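Local structure of collagen adhesin protein (Enterococcus faecalis, 2Z1P) at residues A[38-43]-A[110-115]. The protein probably binds collagen at the enterococcal cell surface, this chain being the ligand-binding part, with two immunoglobulin-like domains, of a cell-wall-anchored adhesin. Sequence-based numbering, arbitrary orientation.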
ATOM      1  N   ILE A  38      -3.497 -10.441  -7.359  1.00 43.71           N
ATOM      2  CA  ILE A  38      -3.603 -11.707  -8.068  1.00 43.71           C
ATOM      3  C   ILE A  38      -4.943 -11.600  -8.794  1.00 43.71           C
ATOM      4  O   ILE A  38      -5.968 -11.287  -8.177  1.00 43.71           O
ATOM      5  CB  ILE A  38      -3.612 -12.908  -7.084  1.00 28.78           C
ATOM      6  CG1 ILE A  38      -2.335 -12.894  -6.248  1.00 28.78           C
ATOM      7  CG2 ILE A  38      -3.704 -14.223  -7.844  1.00 28.78           C
ATOM      8  CD1 ILE A  38      -2.233 -14.030  -5.291  1.00 28.78           C
ATOM      9  N   LYS A  39      -4.931 -11.832 -10.103  1.00 45.34           N
ATOM     10  CA  LYS A  39      -6.150 -11.726 -10.899  1.00 45.34           C
ATOM     11  C   LYS A  39      -6.653 -13.068 -11.429  1.00 45.34           C
ATOM     12  O   LYS A  39      -5.968 -13.727 -12.209  1.00 45.34           O
ATOM     13  CB  LYS A  39      -5.895 -10.785 -12.064  1.00 52.22           C
ATOM     14  CG  LYS A  39      -7.099 -10.529 -12.914  1.00 52.22           C
ATOM     15  CD  LYS A  39      -6.657  -9.831 -14.150  1.00 52.22           C
ATOM     16  CE  LYS A  39      -7.828  -9.417 -14.949  1.00 52.22           C
ATOM     17  NZ  LYS A  39      -7.347  -8.829 -16.214  1.00 52.22           N
ATOM     18  N   VAL A  40      -7.855 -13.459 -11.011  1.00 49.45           N
ATOM     19  CA  VAL A  40      -8.447 -14.719 -11.453  1.00 49.45           C
ATOM     20  C   VAL A  40      -9.553 -14.497 -12.494  1.00 49.45           C
ATOM     21  O   VAL A  40     -10.627 -14.003 -12.168  1.00 49.45           O
ATOM     22  CB  VAL A  40      -9.069 -15.501 -10.273  1.00 35.70           C
ATOM     23  CG1 VAL A  40      -9.497 -16.894 -10.755  1.00 35.70           C
ATOM     24  CG2 VAL A  40      -8.093 -15.584  -9.113  1.00 35.70           C
ATOM     25  N   SER A  41      -9.291 -14.865 -13.744  1.00 46.57           N
ATOM     26  CA  SER A  41     -10.280 -14.707 -14.801  1.00 46.57           C
ATOM     27  C   SER A  41     -11.058 -16.016 -14.973  1.00 46.57           C
ATOM     28  O   SER A  41     -10.526 -17.090 -14.696  1.00 46.57           O
ATOM     29  CB  SER A  41      -9.578 -14.351 -16.109  1.00 58.43           C
ATOM     30  OG  SER A  41      -8.765 -13.203 -15.955  1.00 58.43           O
ATOM     31  N   PHE A  42     -12.312 -15.943 -15.410  1.00 61.88           N
ATOM     32  CA  PHE A  42     -13.098 -17.159 -15.614  1.00 61.88           C
ATOM     33  C   PHE A  42     -14.021 -17.040 -16.813  1.00 61.88           C
ATOM     34  O   PHE A  42     -14.459 -15.944 -17.168  1.00 61.88           O
ATOM     35  CB  PHE A  42     -13.908 -17.495 -14.366  1.00 65.84           C
ATOM     36  CG  PHE A  42     -14.734 -16.359 -13.869  1.00 65.84           C
ATOM     37  CD1 PHE A  42     -15.774 -15.847 -14.637  1.00 65.84           C
ATOM     38  CD2 PHE A  42     -14.458 -15.782 -12.632  1.00 65.84           C
ATOM     39  CE1 PHE A  42     -16.528 -14.778 -14.188  1.00 65.84           C
ATOM     40  CE2 PHE A  42     -15.207 -14.708 -12.170  1.00 65.84           C
ATOM     41  CZ  PHE A  42     -16.246 -14.205 -12.951  1.00 65.84           C
ATOM     42  N   SER A  43     -14.309 -18.183 -17.430  1.00 65.69           N
ATOM     43  CA  SER A  43     -15.168 -18.256 -18.614  1.00 65.69           C
ATOM     44  C   SER A  43     -16.083 -19.473 -18.544  1.00 65.69           C
ATOM     45  O   SER A  43     -15.717 -20.518 -17.996  1.00 65.69           O
ATOM     46  CB  SER A  43     -14.323 -18.363 -19.892  1.00 67.83           C
ATOM     47  OG  SER A  43     -13.406 -17.287 -20.009  1.00 67.83           O
ATOM     48  N   PHE A 110     -11.682 -11.256 -11.329  1.00 65.03           N
ATOM     49  CA  PHE A 110     -11.708 -10.638 -10.019  1.00 65.03           C
ATOM     50  C   PHE A 110     -10.311 -10.656  -9.433  1.00 65.03           C
ATOM     51  O   PHE A 110      -9.656 -11.693  -9.393  1.00 65.03           O
ATOM     52  CB  PHE A 110     -12.737 -11.330  -9.099  1.00 50.40           C
ATOM     53  CG  PHE A 110     -12.336 -12.698  -8.600  1.00 50.40           C
ATOM     54  CD1 PHE A 110     -11.418 -12.840  -7.561  1.00 50.40           C
ATOM     55  CD2 PHE A 110     -12.948 -13.846  -9.104  1.00 50.40           C
ATOM     56  CE1 PHE A 110     -11.120 -14.105  -7.024  1.00 50.40           C
ATOM     57  CE2 PHE A 110     -12.655 -15.116  -8.573  1.00 50.40           C
ATOM     58  CZ  PHE A 110     -11.741 -15.241  -7.530  1.00 50.40           C
ATOM     59  N   SER A 111      -9.844  -9.477  -9.034  1.00 61.74           N
ATOM     60  CA  SER A 111      -8.522  -9.325  -8.445  1.00 61.74           C
ATOM     61  C   SER A 111      -8.676  -9.192  -6.937  1.00 61.74           C
ATOM     62  O   SER A 111      -9.670  -8.636  -6.461  1.00 61.74           O
ATOM     63  CB  SER A 111      -7.839  -8.061  -8.974  1.00 56.80           C
ATOM     64  OG  SER A 111      -7.858  -8.020 -10.387  1.00 56.80           O
ATOM     65  N   PHE A 112      -7.708  -9.729  -6.196  1.00 45.29           N
ATOM     66  CA  PHE A 112      -7.690  -9.616  -4.744  1.00 45.29           C
ATOM     67  C   PHE A 112      -6.231  -9.388  -4.345  1.00 45.29           C
ATOM     68  O   PHE A 112      -5.317  -9.676  -5.125  1.00 45.29           O
ATOM     69  CB  PHE A 112      -8.282 -10.856  -4.052  1.00 39.75           C
ATOM     70  CG  PHE A 112      -7.491 -12.116  -4.242  1.00 39.75           C
ATOM     71  CD1 PHE A 112      -7.549 -12.821  -5.440  1.00 39.75           C
ATOM     72  CD2 PHE A 112      -6.708 -12.620  -3.206  1.00 39.75           C
ATOM     73  CE1 PHE A 112      -6.834 -14.024  -5.606  1.00 39.75           C
ATOM     74  CE2 PHE A 112      -5.993 -13.816  -3.361  1.00 39.75           C
ATOM     75  CZ  PHE A 112      -6.056 -14.519  -4.564  1.00 39.75           C
ATOM     76  N   GLY A 113      -6.018  -8.840  -3.150  1.00 41.28           N
ATOM     77  CA  GLY A 113      -4.671  -8.549  -2.705  1.00 41.28           C
ATOM     78  C   GLY A 113      -4.155  -9.478  -1.643  1.00 41.28           C
ATOM     79  O   GLY A 113      -4.920  -9.956  -0.808  1.00 41.28           O
ATOM     80  N   ILE A 114      -2.852  -9.746  -1.702  1.00 36.76           N
ATOM     81  CA  ILE A 114      -2.178 -10.606  -0.736  1.00 36.76           C
ATOM     82  C   ILE A 114      -0.975  -9.828  -0.260  1.00 36.76           C
ATOM     83  O   ILE A 114      -0.625  -8.791  -0.825  1.00 36.76           O
ATOM     84  CB  ILE A 114      -1.640 -11.945  -1.359  1.00 33.46           C
ATOM     85  CG1 ILE A 114      -0.646 -11.646  -2.480  1.00 33.46           C
ATOM     86  CG2 ILE A 114      -2.766 -12.810  -1.872  1.00 33.46           C
ATOM     87  CD1 ILE A 114       0.790 -11.641  -2.012  1.00 33.46           C
ATOM     88  N   LYS A 115      -0.351 -10.335   0.789  1.00 37.73           N
ATOM     89  CA  LYS A 115       0.846  -9.730   1.330  1.00 37.73           C
ATOM     90  C   LYS A 115       1.761 -10.899   1.603  1.00 37.73           C
ATOM     91  O   LYS A 115       1.406 -11.808   2.348  1.00 37.73           O
ATOM     92  CB  LYS A 115       0.554  -8.942   2.612  1.00 61.39           C
ATOM     93  CG  LYS A 115      -0.019  -9.712   3.780  1.00 61.39           C
ATOM     94  CD  LYS A 115      -0.049  -8.777   4.980  1.00 61.39           C
ATOM     95  CE  LYS A 115      -0.374  -9.482   6.289  1.00 61.39           C
ATOM     96  NZ  LYS A 115      -1.801  -9.869   6.388  1.00 61.39           N
TER
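Val-40 lies over one face of the Phe-110 ring: its CB sits 4.0 Å from the ring centroid and close to the normal, a CH-pi contact, with CB nearest the rim atom CZ. At the edge of the same ring, and in its plane, comes Phe-42, whose CE2 is 3.9 Å from Phe-110 CD2. The Phe-112 ring receives Val-40 CG2 at its edge, while Ile-38 CB stands off-centre above it, 3.7 Å from Phe-112 CE1. These rings belong to neighbouring antiparallel strands, 35-43 and 107-116, the central pair of a four-stranded antiparallel sheet in an immunoglobulin-like domain.

Two backbone bonds between Ile-38 and Phe-112 establish the register. They run in both directions, as in a hydrogen-bonded antiparallel pair, Ile-38 N to Phe-112 O being nearly straight at 172°. The Val-40/Phe-110 end is looser: Val-40 N reaches Phe-110 O from above the carbonyl plane, and the return bond from Phe-110 N to Val-40 O is weak. Between them, Lys-39 and Ser-111 make a non-hydrogen-bonded pair whose CA atoms are 4.2 Å apart.

In both Phe-110 and Phe-112 the first torsion (chi1 73° and 66°) sets CG between the backbone N and the carbonyl carbon, which swings each ring toward the 38-43 strand. The same sheet face is buried against the second sheet: Val-92 touches both rings, and Val-85 and Ile-87 of strand 84-87 meet Phe-110 and Phe-112 respectively. Strand 20-25 packs on Ile-38 and Val-40 through Val-23. Farther along, the side chains of Ile-38 and Ile-114 cross at about a right angle, Ile-38 CD1 meeting Ile-114 CG2 at 3.7 Å.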